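Local coordinates for D-aminoacid aminotransferase-like PLP-dependent enzyme (Haemophilus somnus, PDB 3CEB), which is a putative 4-amino-4-deoxychorismate lyase of the class IV aminotransferase fold, which carries pyridoxal phosphate bound to a lysine and probably uses it for catalysis, at residues T10-Q15 and N189-L194; D96-S101 and I123-Q128; G137-R142 and E183-I188; W147-K152 and I169-I174. One frame throughout, in Å; residues are numbered along the deposited sequence.

Contact 1: residues T10-Q15 and N189-L194; sequences TILIEQ and NAMNGL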
loop_
_atom_site.group_PDB
_atom_site.type_symbol
_atom_site.label_atom_id
_atom_site.label_comp_id
_atom_site.label_asym_id
_atom_site.label_seq_id
_atom_site.Cartn_x
_atom_site.Cartn_y
_atom_site.Cartn_z
ATOM N N THR A 10 1.347 -6.723 -2.675
ATOM C CA THR A 10 2.313 -6.340 -3.688
ATOM C C THR A 10 3.661 -6.239 -3.006
ATOM O O THR A 10 3.845 -5.429 -2.102
ATOM C CB THR A 10 1.927 -5.004 -4.301
ATOM O OG1 THR A 10 0.615 -5.135 -4.831
ATOM C CG2 THR A 10 2.843 -4.590 -5.427
ATOM N N ILE A 11 4.588 -7.077 -3.451
ATOM C CA ILE A 11 5.892 -7.166 -2.857
ATOM C C ILE A 11 6.976 -6.685 -3.793
ATOM O O ILE A 11 6.998 -6.987 -4.987
ATOM C CB ILE A 11 6.169 -8.608 -2.460
ATOM C CG1 ILE A 11 5.104 -9.064 -1.429
ATOM C CG2 ILE A 11 7.624 -8.757 -1.961
ATOM C CD1 ILE A 11 4.876 -10.553 -1.409
ATOM N N LEU A 12 7.884 -5.897 -3.235
ATOM C CA LEU A 12 9.007 -5.369 -3.993
ATOM C C LEU A 12 10.213 -6.302 -3.861
ATOM O O LEU A 12 10.494 -6.818 -2.792
ATOM C CB LEU A 12 9.348 -3.981 -3.466
ATOM C CG LEU A 12 10.599 -3.263 -3.960
ATOM C CD1 LEU A 12 10.539 -3.009 -5.454
ATOM C CD2 LEU A 12 10.777 -1.943 -3.171
ATOM N N ILE A 13 10.857 -6.564 -4.982
ATOM C CA ILE A 13 12.185 -7.132 -4.993
ATOM C C ILE A 13 13.088 -5.964 -5.354
ATOM O O ILE A 13 12.896 -5.303 -6.362
ATOM C CB ILE A 13 12.370 -8.223 -6.040
ATOM C CG1 ILE A 13 11.218 -9.263 -5.971
ATOM C CG2 ILE A 13 13.723 -8.857 -5.873
ATOM C CD1 ILE A 13 10.915 -9.839 -4.641
ATOM N N GLU A 14 14.070 -5.691 -4.521
ATOM C CA GLU A 14 14.988 -4.584 -4.788
ATOM C C GLU A 14 16.374 -4.980 -4.420
ATOM O O GLU A 14 16.611 -5.466 -3.330
ATOM C CB GLU A 14 14.580 -3.344 -3.984
ATOM C CG GLU A 14 15.631 -2.250 -3.929
ATOM C CD GLU A 14 15.132 -1.075 -3.136
ATOM O OE1 GLU A 14 14.455 -1.277 -2.108
ATOM O OE2 GLU A 14 15.395 0.071 -3.537
ATOM N N GLN A 15 17.300 -4.762 -5.340
ATOM C CA GLN A 15 18.692 -5.152 -5.095
ATOM C C GLN A 15 18.733 -6.645 -4.773
ATOM O O GLN A 15 19.463 -7.043 -3.888
ATOM C CB GLN A 15 19.235 -4.393 -3.876
ATOM C CG GLN A 15 19.036 -2.891 -3.922
ATOM C CD GLN A 15 20.291 -2.152 -4.170
ATOM O OE1 GLN A 15 21.176 -2.619 -4.910
ATOM N NE2 GLN A 15 20.409 -0.978 -3.525
ATOM N N ASN A 189 4.386 3.354 -0.574
ATOM C CA ASN A 189 3.751 2.056 -0.625
ATOM C C ASN A 189 4.835 1.016 -0.845
ATOM O O ASN A 189 6.042 1.351 -0.780
ATOM C CB ASN A 189 2.614 1.969 -1.667
ATOM C CG ASN A 189 3.098 2.202 -3.092
ATOM O OD1 ASN A 189 4.297 2.137 -3.387
ATOM N ND2 ASN A 189 2.164 2.445 -3.980
ATOM N N ALA A 190 4.431 -0.236 -1.069
ATOM C CA ALA A 190 5.437 -1.321 -1.186
ATOM C C ALA A 190 6.495 -0.961 -2.242
ATOM O O ALA A 190 7.683 -1.301 -2.075
ATOM C CB ALA A 190 4.785 -2.671 -1.496
HETATM N N MSE A 191 6.077 -0.237 -3.291
HETATM C CA MSE A 191 6.967 0.064 -4.440
HETATM C C MSE A 191 7.620 1.430 -4.334
HETATM O O MSE A 191 8.413 1.771 -5.177
HETATM C CB MSE A 191 6.202 0.025 -5.772
HETATM C CG MSE A 191 5.430 -1.262 -6.036
HETATM SE SE MSE A 191 6.583 -2.819 -6.062
HETATM C CE MSE A 191 7.758 -2.344 -7.506
ATOM N N ASN A 192 7.238 2.212 -3.328
ATOM C CA ASN A 192 7.709 3.572 -3.146
ATOM C C ASN A 192 8.077 3.843 -1.708
ATOM O O ASN A 192 7.252 4.141 -0.872
ATOM C CB ASN A 192 6.659 4.589 -3.540
ATOM C CG ASN A 192 6.314 4.553 -4.992
ATOM O OD1 ASN A 192 6.791 5.378 -5.761
ATOM N ND2 ASN A 192 5.480 3.605 -5.386
ATOM N N GLY A 193 9.360 3.711 -1.440
ATOM C CA GLY A 193 9.897 3.935 -0.136
ATOM C C GLY A 193 10.177 5.393 0.088
ATOM O O GLY A 193 9.800 6.267 -0.701
ATOM N N LEU A 194 10.859 5.645 1.186
ATOM C CA LEU A 194 11.121 6.995 1.587
ATOM C C LEU A 194 12.511 7.344 1.109
ATOM O O LEU A 194 13.202 6.621 0.399
ATOM C CB LEU A 194 10.991 7.117 3.105
ATOM C CG LEU A 194 11.234 8.477 3.750
ATOM C CD1 LEU A 194 10.179 9.447 3.319
ATOM C CD2 LEU A 194 11.257 8.340 5.266
ATOM O OXT LEU A 194 12.980 8.411 1.417
#

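Contact 2: residues D96-S101 and I123-Q128; sequences DHIDYS and IMIIRQ. With SO4 (sulfate ion), chain E.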
loop_
_atom_site.group_PDB
_atom_site.type_symbol
_atom_site.label_atom_id
_atom_site.label_comp_id
_atom_site.label_asym_id
_atom_site.label_seq_id
_atom_site.Cartn_x
_atom_site.Cartn_y
_atom_site.Cartn_z
ATOM N N ASP A 96 -16.767 10.298 1.450
ATOM C CA ASP A 96 -17.081 9.966 2.845
ATOM C C ASP A 96 -17.480 8.516 3.089
ATOM O O ASP A 96 -17.614 8.085 4.228
ATOM C CB ASP A 96 -18.239 10.829 3.329
ATOM C CG ASP A 96 -17.842 12.254 3.559
ATOM O OD1 ASP A 96 -16.639 12.542 3.613
ATOM O OD2 ASP A 96 -18.746 13.097 3.735
ATOM N N HIS A 97 -17.718 7.782 2.020
ATOM C CA HIS A 97 -18.155 6.407 2.169
ATOM C C HIS A 97 -17.344 5.517 1.306
ATOM O O HIS A 97 -17.706 5.292 0.152
ATOM C CB HIS A 97 -19.611 6.262 1.770
ATOM C CG HIS A 97 -20.544 6.978 2.685
ATOM N ND1 HIS A 97 -20.415 6.917 4.060
ATOM C CD2 HIS A 97 -21.617 7.769 2.430
ATOM C CE1 HIS A 97 -21.368 7.650 4.612
ATOM N NE2 HIS A 97 -22.115 8.169 3.647
ATOM N N ILE A 98 -16.240 5.046 1.870
ATOM C CA ILE A 98 -15.319 4.166 1.194
ATOM C C ILE A 98 -14.635 3.319 2.253
ATOM O O ILE A 98 -14.148 3.860 3.228
ATOM C CB ILE A 98 -14.288 4.969 0.363
ATOM C CG1 ILE A 98 -13.194 4.042 -0.191
ATOM C CG2 ILE A 98 -13.651 6.048 1.199
ATOM C CD1 ILE A 98 -12.219 4.703 -1.168
ATOM N N ASP A 99 -14.676 1.996 2.104
ATOM C CA ASP A 99 -13.962 1.091 3.002
ATOM C C ASP A 99 -12.925 0.408 2.170
ATOM O O ASP A 99 -13.243 -0.337 1.255
ATOM C CB ASP A 99 -14.886 0.036 3.636
ATOM C CG ASP A 99 -14.093 -1.175 4.366
ATOM O OD1 ASP A 99 -12.866 -1.261 4.471
ATOM O OD2 ASP A 99 -14.744 -2.108 4.857
ATOM N N TYR A 100 -11.675 0.684 2.474
ATOM C CA TYR A 100 -10.580 -0.035 1.868
ATOM C C TYR A 100 -9.621 -0.447 3.011
ATOM O O TYR A 100 -8.413 -0.230 2.943
ATOM C CB TYR A 100 -9.870 0.799 0.786
ATOM C CG TYR A 100 -9.098 -0.077 -0.209
ATOM C CD1 TYR A 100 -9.763 -0.834 -1.186
ATOM C CD2 TYR A 100 -7.725 -0.160 -0.161
ATOM C CE1 TYR A 100 -9.083 -1.659 -2.062
ATOM C CE2 TYR A 100 -7.001 -0.987 -1.079
ATOM C CZ TYR A 100 -7.695 -1.733 -2.005
ATOM O OH TYR A 100 -6.980 -2.517 -2.863
ATOM N N SER A 101 -10.186 -1.026 4.063
ATOM C CA SER A 101 -9.389 -1.364 5.244
ATOM C C SER A 101 -8.562 -2.642 5.064
ATOM O O SER A 101 -7.707 -2.979 5.891
ATOM C CB SER A 101 -10.251 -1.458 6.471
ATOM O OG SER A 101 -11.115 -2.546 6.369
ATOM N N ILE A 123 -4.162 11.237 -6.366
ATOM C CA ILE A 123 -5.229 11.885 -5.605
ATOM C C ILE A 123 -4.943 11.798 -4.132
ATOM O O ILE A 123 -3.994 11.151 -3.705
ATOM C CB ILE A 123 -6.660 11.326 -5.889
ATOM C CG1 ILE A 123 -6.781 9.847 -5.478
ATOM C CG2 ILE A 123 -7.010 11.517 -7.340
ATOM C CD1 ILE A 123 -8.155 9.212 -5.701
HETATM N N MSE A 124 -5.802 12.445 -3.367
HETATM C CA MSE A 124 -5.680 12.485 -1.937
HETATM C C MSE A 124 -7.099 12.407 -1.389
HETATM O O MSE A 124 -7.892 13.319 -1.559
HETATM C CB MSE A 124 -4.971 13.778 -1.567
HETATM C CG MSE A 124 -4.869 14.027 -0.098
HETATM SE SE MSE A 124 -3.725 15.535 0.322
HETATM C CE MSE A 124 -2.077 14.572 0.144
ATOM N N ILE A 125 -7.441 11.266 -0.803
ATOM C CA ILE A 125 -8.817 11.008 -0.403
ATOM C C ILE A 125 -9.150 11.607 0.962
ATOM O O ILE A 125 -8.584 11.224 2.004
ATOM C CB ILE A 125 -9.112 9.508 -0.402
ATOM C CG1 ILE A 125 -8.894 8.916 -1.812
ATOM C CG2 ILE A 125 -10.546 9.265 0.053
ATOM C CD1 ILE A 125 -8.760 7.441 -1.849
ATOM N N ILE A 126 -10.089 12.539 0.930
ATOM C CA ILE A 126 -10.592 13.188 2.106
ATOM C C ILE A 126 -11.891 12.513 2.489
ATOM O O ILE A 126 -12.909 12.645 1.800
ATOM C CB ILE A 126 -10.847 14.675 1.841
ATOM C CG1 ILE A 126 -9.589 15.282 1.216
ATOM C CG2 ILE A 126 -11.234 15.383 3.122
ATOM C CD1 ILE A 126 -8.363 14.978 2.027
ATOM N N ARG A 127 -11.839 11.806 3.613
ATOM C CA ARG A 127 -12.961 11.046 4.124
ATOM C C ARG A 127 -13.331 11.538 5.509
ATOM O O ARG A 127 -12.538 11.437 6.455
ATOM C CB ARG A 127 -12.569 9.568 4.191
ATOM C CG ARG A 127 -13.630 8.618 4.744
ATOM C CD ARG A 127 -13.067 7.237 5.050
ATOM N NE ARG A 127 -14.104 6.373 5.581
ATOM C CZ ARG A 127 -14.488 6.347 6.855
ATOM N NH1 ARG A 127 -13.890 7.108 7.739
ATOM N NH2 ARG A 127 -15.459 5.549 7.256
ATOM N N GLN A 128 -14.548 12.064 5.615
ATOM C CA GLN A 128 -15.088 12.484 6.891
ATOM C C GLN A 128 -14.133 13.455 7.546
ATOM O O GLN A 128 -13.793 13.309 8.708
ATOM C CB GLN A 128 -15.343 11.255 7.772
ATOM C CG GLN A 128 -16.640 10.550 7.347
ATOM C CD GLN A 128 -16.905 9.195 8.025
ATOM O OE1 GLN A 128 -16.740 9.040 9.236
ATOM N NE2 GLN A 128 -17.343 8.215 7.229
HETATM S S SO4 E . -19.624 10.219 -0.603
HETATM O O1 SO4 E . -18.874 8.971 -0.456
HETATM O O2 SO4 E . -18.842 11.380 -0.154
HETATM O O3 SO4 E . -20.819 10.071 0.252
HETATM O O4 SO4 E . -19.926 10.414 -2.025
#

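Contact 3: residues G137-R142 and E183-I188; sequences GNLIFR and EEIRLI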
loop_
_atom_site.group_PDB
_atom_site.type_symbol
_atom_site.label_atom_id
_atom_site.label_comp_id
_atom_site.label_asym_id
_atom_site.label_seq_id
_atom_site.Cartn_x
_atom_site.Cartn_y
_atom_site.Cartn_z
ATOM N N GLY A 137 -1.542 4.163 -2.460
ATOM C CA GLY A 137 -0.662 4.101 -1.296
ATOM C C GLY A 137 -1.081 5.026 -0.185
ATOM O O GLY A 137 -2.144 5.672 -0.251
ATOM N N ASN A 138 -0.282 5.051 0.868
ATOM C CA ASN A 138 -0.510 5.982 1.931
ATOM C C ASN A 138 0.179 7.330 1.603
ATOM O O ASN A 138 0.927 7.455 0.636
ATOM C CB ASN A 138 -0.006 5.426 3.275
ATOM C CG ASN A 138 -0.728 4.162 3.696
ATOM O OD1 ASN A 138 -0.108 3.098 3.826
ATOM N ND2 ASN A 138 -2.043 4.257 3.901
ATOM N N LEU A 139 -0.039 8.327 2.461
ATOM C CA LEU A 139 0.558 9.639 2.255
ATOM C C LEU A 139 1.376 10.121 3.454
ATOM O O LEU A 139 1.105 9.766 4.602
ATOM C CB LEU A 139 -0.523 10.658 1.870
ATOM C CG LEU A 139 -1.267 10.459 0.550
ATOM C CD1 LEU A 139 -2.491 11.326 0.560
ATOM C CD2 LEU A 139 -0.422 10.690 -0.717
ATOM N N ILE A 140 2.413 10.903 3.132
ATOM C CA ILE A 140 3.298 11.509 4.117
ATOM C C ILE A 140 3.450 12.987 3.787
ATOM O O ILE A 140 3.417 13.395 2.633
ATOM C CB ILE A 140 4.685 10.797 4.226
ATOM C CG1 ILE A 140 5.495 10.887 2.928
ATOM C CG2 ILE A 140 4.510 9.342 4.592
ATOM C CD1 ILE A 140 6.949 10.360 3.064
ATOM N N PHE A 141 3.603 13.779 4.827
ATOM C CA PHE A 141 3.596 15.220 4.717
ATOM C C PHE A 141 4.765 15.785 5.476
ATOM O O PHE A 141 5.025 15.399 6.593
ATOM C CB PHE A 141 2.288 15.733 5.306
ATOM C CG PHE A 141 1.065 15.205 4.592
ATOM C CD1 PHE A 141 0.478 14.019 4.973
ATOM C CD2 PHE A 141 0.522 15.886 3.505
ATOM C CE1 PHE A 141 -0.631 13.512 4.273
ATOM C CE2 PHE A 141 -0.590 15.405 2.816
ATOM C CZ PHE A 141 -1.159 14.205 3.190
ATOM N N ARG A 142 5.492 16.699 4.868
ATOM C CA ARG A 142 6.699 17.191 5.510
ATOM C C ARG A 142 6.421 18.385 6.390
ATOM O O ARG A 142 5.746 19.292 6.009
ATOM C CB ARG A 142 7.786 17.503 4.475
ATOM C CG ARG A 142 9.162 17.678 5.092
ATOM C CD ARG A 142 10.279 17.762 4.030
ATOM N NE ARG A 142 10.113 18.877 3.076
ATOM C CZ ARG A 142 10.318 20.170 3.359
ATOM N NH1 ARG A 142 10.677 20.551 4.595
ATOM N NH2 ARG A 142 10.144 21.095 2.410
ATOM N N GLU A 183 4.537 21.230 4.164
ATOM C CA GLU A 183 5.402 21.823 3.167
ATOM C C GLU A 183 5.575 21.033 1.897
ATOM O O GLU A 183 6.100 21.539 0.920
ATOM C CB GLU A 183 6.779 21.979 3.780
ATOM C CG GLU A 183 6.782 22.785 5.074
ATOM C CD GLU A 183 8.153 22.929 5.651
ATOM O OE1 GLU A 183 8.911 23.817 5.218
ATOM O OE2 GLU A 183 8.473 22.140 6.547
ATOM N N GLU A 184 5.107 19.797 1.905
ATOM C CA GLU A 184 5.361 18.878 0.817
ATOM C C GLU A 184 4.584 17.613 1.069
ATOM O O GLU A 184 4.404 17.246 2.220
ATOM C CB GLU A 184 6.848 18.546 0.774
ATOM C CG GLU A 184 7.253 17.681 -0.404
ATOM C CD GLU A 184 8.735 17.306 -0.434
ATOM O OE1 GLU A 184 9.552 17.904 0.275
ATOM O OE2 GLU A 184 9.091 16.386 -1.194
ATOM N N ILE A 185 4.128 16.971 -0.006
ATOM C CA ILE A 185 3.336 15.747 0.048
ATOM C C ILE A 185 3.992 14.662 -0.777
ATOM O O ILE A 185 4.483 14.922 -1.873
ATOM C CB ILE A 185 1.912 15.928 -0.589
ATOM C CG1 ILE A 185 1.220 17.200 -0.065
ATOM C CG2 ILE A 185 1.047 14.657 -0.367
ATOM C CD1 ILE A 185 -0.188 17.366 -0.546
ATOM N N ARG A 186 3.998 13.438 -0.274
ATOM C CA ARG A 186 4.512 12.328 -1.058
ATOM C C ARG A 186 3.744 11.067 -0.806
ATOM O O ARG A 186 3.020 10.955 0.188
ATOM C CB ARG A 186 5.978 12.046 -0.765
ATOM C CG ARG A 186 6.905 13.017 -1.412
ATOM C CD ARG A 186 8.310 12.488 -1.316
ATOM N NE ARG A 186 9.286 13.563 -1.137
ATOM C CZ ARG A 186 10.589 13.364 -0.910
ATOM N NH1 ARG A 186 11.055 12.114 -0.851
ATOM N NH2 ARG A 186 11.416 14.410 -0.740
ATOM N N LEU A 187 3.867 10.122 -1.717
ATOM C CA LEU A 187 3.310 8.830 -1.505
ATOM C C LEU A 187 4.255 7.758 -1.011
ATOM O O LEU A 187 5.400 7.771 -1.288
ATOM C CB LEU A 187 2.436 8.403 -2.672
ATOM C CG LEU A 187 2.926 7.777 -3.957
ATOM C CD1 LEU A 187 3.612 6.512 -3.756
ATOM C CD2 LEU A 187 1.755 7.572 -4.766
ATOM N N ILE A 188 3.753 6.850 -0.224
ATOM C CA ILE A 188 4.545 5.675 0.159
ATOM C C ILE A 188 3.724 4.389 -0.082
ATOM O O ILE A 188 2.509 4.347 0.137
ATOM C CB ILE A 188 4.996 5.688 1.649
ATOM C CG1 ILE A 188 3.790 5.844 2.567
ATOM C CG2 ILE A 188 6.052 6.731 1.946
ATOM C CD1 ILE A 188 4.174 5.590 4.057
#

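Contact 4: residues W147-K152 and I169-I174; sequences WITPDK and IIAREI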
loop_
_atom_site.group_PDB
_atom_site.type_symbol
_atom_site.label_atom_id
_atom_site.label_comp_id
_atom_site.label_asym_id
_atom_site.label_seq_id
_atom_site.Cartn_x
_atom_site.Cartn_y
_atom_site.Cartn_z
ATOM N N TRP A 147 8.530 13.740 8.737
ATOM C CA TRP A 147 7.451 13.286 7.898
ATOM C C TRP A 147 6.330 12.716 8.750
ATOM O O TRP A 147 6.525 11.794 9.524
ATOM C CB TRP A 147 7.915 12.203 6.930
ATOM C CG TRP A 147 8.818 12.660 5.833
ATOM C CD1 TRP A 147 10.166 12.514 5.783
ATOM C CD2 TRP A 147 8.443 13.296 4.618
ATOM N NE1 TRP A 147 10.657 13.031 4.622
ATOM C CE2 TRP A 147 9.617 13.510 3.880
ATOM C CE3 TRP A 147 7.233 13.690 4.074
ATOM C CZ2 TRP A 147 9.619 14.125 2.643
ATOM C CZ3 TRP A 147 7.230 14.289 2.844
ATOM C CH2 TRP A 147 8.422 14.510 2.137
ATOM N N ILE A 148 5.147 13.289 8.576
ATOM C CA ILE A 148 3.950 12.926 9.320
ATOM C C ILE A 148 2.992 12.178 8.405
ATOM O O ILE A 148 2.783 12.560 7.258
ATOM C CB ILE A 148 3.226 14.193 9.884
ATOM C CG1 ILE A 148 4.043 14.883 10.970
ATOM C CG2 ILE A 148 1.866 13.828 10.508
ATOM C CD1 ILE A 148 5.394 15.204 10.578
ATOM N N THR A 149 2.411 11.098 8.906
ATOM C CA THR A 149 1.405 10.359 8.147
ATOM C C THR A 149 0.127 10.301 8.972
ATOM O O THR A 149 0.208 10.300 10.197
ATOM C CB THR A 149 1.927 8.933 7.793
ATOM O OG1 THR A 149 1.097 8.349 6.798
ATOM C CG2 THR A 149 2.013 8.012 9.031
ATOM N N PRO A 150 -1.051 10.224 8.316
ATOM C CA PRO A 150 -2.348 10.170 8.999
ATOM C C PRO A 150 -2.505 8.977 9.915
ATOM O O PRO A 150 -2.241 7.844 9.491
ATOM C CB PRO A 150 -3.326 10.035 7.838
ATOM C CG PRO A 150 -2.619 10.616 6.705
ATOM C CD PRO A 150 -1.213 10.343 6.860
ATOM N N ASP A 151 -2.915 9.209 11.156
ATOM C CA ASP A 151 -3.094 8.076 12.072
ATOM C C ASP A 151 -4.278 7.209 11.659
ATOM O O ASP A 151 -4.308 6.066 12.055
ATOM C CB ASP A 151 -3.142 8.441 13.593
ATOM C CG ASP A 151 -4.360 9.245 13.973
ATOM O OD1 ASP A 151 -5.047 9.720 13.034
ATOM O OD2 ASP A 151 -4.627 9.427 15.189
ATOM N N LYS A 152 -5.204 7.723 10.834
ATOM C CA LYS A 152 -6.361 6.901 10.314
ATOM C C LYS A 152 -6.442 6.748 8.818
ATOM O O LYS A 152 -7.303 7.326 8.185
ATOM C CB LYS A 152 -7.699 7.505 10.700
ATOM C CG LYS A 152 -8.403 6.730 11.775
ATOM C CD LYS A 152 -7.394 6.166 12.812
ATOM C CE LYS A 152 -8.105 5.336 13.893
ATOM N NZ LYS A 152 -7.122 4.611 14.739
ATOM N N ILE A 169 8.871 7.904 9.998
ATOM C CA ILE A 169 7.717 8.790 9.916
ATOM C C ILE A 169 6.949 8.740 11.250
ATOM O O ILE A 169 7.248 7.916 12.138
ATOM C CB ILE A 169 6.787 8.468 8.709
ATOM C CG1 ILE A 169 6.020 7.146 8.896
ATOM C CG2 ILE A 169 7.608 8.400 7.446
ATOM C CD1 ILE A 169 5.215 6.688 7.644
ATOM N N ILE A 170 5.965 9.621 11.381
ATOM C CA ILE A 170 5.256 9.864 12.650
ATOM C C ILE A 170 3.783 9.890 12.336
ATOM O O ILE A 170 3.368 10.421 11.301
ATOM C CB ILE A 170 5.756 11.170 13.287
ATOM C CG1 ILE A 170 7.060 10.876 14.004
ATOM C CG2 ILE A 170 4.807 11.767 14.323
ATOM C CD1 ILE A 170 7.707 12.106 14.615
ATOM N N ALA A 171 2.981 9.244 13.179
ATOM C CA ALA A 171 1.527 9.152 12.934
ATOM C C ALA A 171 0.794 10.270 13.669
ATOM O O ALA A 171 1.068 10.564 14.805
ATOM C CB ALA A 171 0.991 7.791 13.325
ATOM N N ARG A 172 -0.113 10.918 12.971
ATOM C CA ARG A 172 -0.902 11.988 13.552
ATOM C C ARG A 172 -2.218 12.202 12.841
ATOM O O ARG A 172 -2.323 12.026 11.643
ATOM C CB ARG A 172 -0.169 13.326 13.481
ATOM C CG ARG A 172 1.095 13.441 14.293
ATOM C CD ARG A 172 1.072 14.834 14.897
ATOM N NE ARG A 172 2.361 15.522 15.024
ATOM C CZ ARG A 172 2.781 16.500 14.207
ATOM N NH1 ARG A 172 2.052 16.912 13.165
ATOM N NH2 ARG A 172 3.946 17.075 14.427
ATOM N N GLU A 173 -3.196 12.676 13.585
ATOM C CA GLU A 173 -4.479 12.972 13.003
ATOM C C GLU A 173 -4.341 14.195 12.091
ATOM O O GLU A 173 -3.865 15.223 12.522
ATOM C CB GLU A 173 -5.536 13.182 14.100
ATOM C CG GLU A 173 -6.870 13.446 13.497
ATOM C CD GLU A 173 -8.028 13.264 14.443
ATOM O OE1 GLU A 173 -7.830 13.449 15.653
ATOM O OE2 GLU A 173 -9.150 12.961 13.953
ATOM N N ILE A 174 -4.740 14.072 10.831
ATOM C CA ILE A 174 -4.607 15.176 9.877
ATOM C C ILE A 174 -5.915 15.525 9.230
ATOM O O ILE A 174 -6.408 14.824 8.367
ATOM C CB ILE A 174 -3.638 14.846 8.722
ATOM C CG1 ILE A 174 -2.236 14.526 9.250
ATOM C CG2 ILE A 174 -3.566 16.005 7.747
ATOM C CD1 ILE A 174 -1.256 14.038 8.130
HETATM O O HOH W 1 -5.822 11.181 10.490
#

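Contact 1: residues T10-Q15 and N189-L194
Apolar contact carries this pairing: the branched end of Leu12 meets the folded chain of selenomethionine Met191, with Leu12 CD1 3.5 Å from Met191 CE. In Met191 the bend at chi2 (-59°) sets the selenium beside CB and CD1 of Leu12, and the bend at chi3 (-60°) turns CE onto CD1. CG2 of Thr10, two residues earlier, comes only loosely to the same selenium. A second group of contacts sets carbon against carbonyl oxygen: Leu12 CD2 lies 3.3 Å from Ala190 O, and the methyl of Ala190 is turned to Thr10 O. No hydrogen bond joins the two segments. Polar bonds instead shape the loop from within, where Asn189 OD1 accepts from Met191 N at 3.0 Å and, on the other face of its amide plane, from Asn192 ND2 at 2.7 Å. The result is an Asx turn coinciding with a type I beta turn, laid against strand 7-14; Ala190 N donates to a phosphate oxygen of the lysine-bound cofactor at position 103, making the turn part of the phosphate site.

Contact 2: residues D96-S101 and I123-Q128
The loop 96-101, on its way from strand 90-94 to helix 108-114, is pinned to the end of the neighbouring parallel strand 122-127 without pairing to it as a strand, coming closest where the CA atoms of Asp96 and Arg127 lie 4.4 Å apart. Two bonds tie Asp96 to Gln128. Asp96 OD1 receives Gln128 N at 2.9 Å, the donor standing above the carboxylate plane, and Asp96 O receives Gln128 NE2 at 3.0 Å, in the carbonyl plane and in the plane of the amide too. Gln128 gets there by an extended chain beyond CG (chi2 172°), which brings NE2 over the margin of one face of the Arg127 guanidinium. Arg127 also stretches out from CG to NE, and Arg127 NE makes a weak bond of 3.4 Å to Ile98 O, while its CD passes CG2 of Ile98. Deeper in, the CD1 atoms of Ile98 and Ile125 approach loosely. Asp96 N donates to O2 of a sulfate, probably from the crystallisation liquor, at 2.8 Å and nearly straight, and His97 N donates to its O1. Two successive amides directed at one anion probably make a locally favourable spot for negative charge.

Contact 3: residues G137-R142 and E183-I188
Backbone pairing comes first: Asn138 to Phe141 run antiparallel to Ile185 to Ile188, adding strand 185-188 to strand 138-143 as an outer strand of the mixed sheet. Asn138-Ile188 and Ile140-Arg186 are the hydrogen-bonded pairs. Each is joined by two bonds, Ile140 N to Arg186 O and Arg186 N to Ile140 O both being 3.0 Å, and Arg142 N to Glu184 O with Glu183 N to Arg142 O carries the ladder past the last bridge.

Apolar contacts cover both faces. On one, the CE2 corner of the Phe141 ring meets Ile185 CG2 at 3.7 Å, the two side chains lying side by side, and Leu139 CD2 reaches Leu187 CB. On the other, Ile140 and Ile188 cross at about a right angle, Ile140 CG2 3.8 Å from Ile188 CD1; Ile188 also packs on helix 158-165.

Charged groups gather toward the Arg142 end of the pair. Arg142, bent at chi3 (59°), presents NE to Glu184 OE1 at 3.0 Å in the plane of its guanidinium, while CB of Glu183 lies over one face. Glu183 OE2, 3.3 Å from Arg142 NH1, sits well out of that plane, so only charge links them. Arg186 grips the other oxygen of Glu184, OE2, side-on with NE at 2.8 Å and NH2. Glu184 thus holds an arginine on each oxygen, which would probably favour its charged form and fix its rotation.

Contact 4: residues W147-K152 and I169-I174
Arg172 runs along Ile148 from its base to its tip. Arg172 CB lies 3.6 Å from Ile148 CG2, and Arg172 CG stays near the same methyl at 3.9 Å. Bends at chi2 and chi3 then fold the chain back, so that the guanidinium turns one face to Ile148 CG1, which sits near the margin of that face, 3.8 Å from Arg172 CZ and 3.6 Å from NH1. At the far tip Arg172 NH2 makes a weak bond to Gln143 OE1. Beneath these side chains the two strands run parallel, bridged at Ile148-Ile170, Thr149-Ala171 and Pro150-Arg172, as the paired strands of a beta-alpha-beta unit whose connecting helix is 158-165. Thr149 stands at the centre of the pairing, its N donating to Ile170 O at 2.7 Å and its O accepting from Arg172 N. On the face turned to that helix, Thr149 CG2 packs on Ile169 CD1 at 3.7 Å, and its hydroxyl is engaged by Leu139 O of the adjoining strand. Past the bridges, Ile174 CD1 tucks against CG and CD of Pro150. Asp151 N still reaches Arg172 O, from above the carbonyl plane, while a water donates to Asp151 OD1 at 3.0 Å and accepts from Ile174 N.

How the contacts relate
Contacts 3 and 4 are built into one mixed sheet, their centres 10 Å apart: strands 138-143 and 146-150 are neighbours at its middle, with 170-172 and 185-188 as its outer strands. Contact 2 precedes both along the chain and lies about 16 Å from each, centre to centre; its strand 122-127 belongs to a separate three-stranded sheet but lies against contact 3 around Met124, which was modelled in two conformers. Contact 1 joins the two ends of the chain, spanning all the others, and brings the antiparallel sheet of strand 7-14 against the turn that leaves strand 185-188. Leu194 then touches Ile140 and Trp147, so the chain end beyond the cofactor-binding turn rests against the mixed sheet.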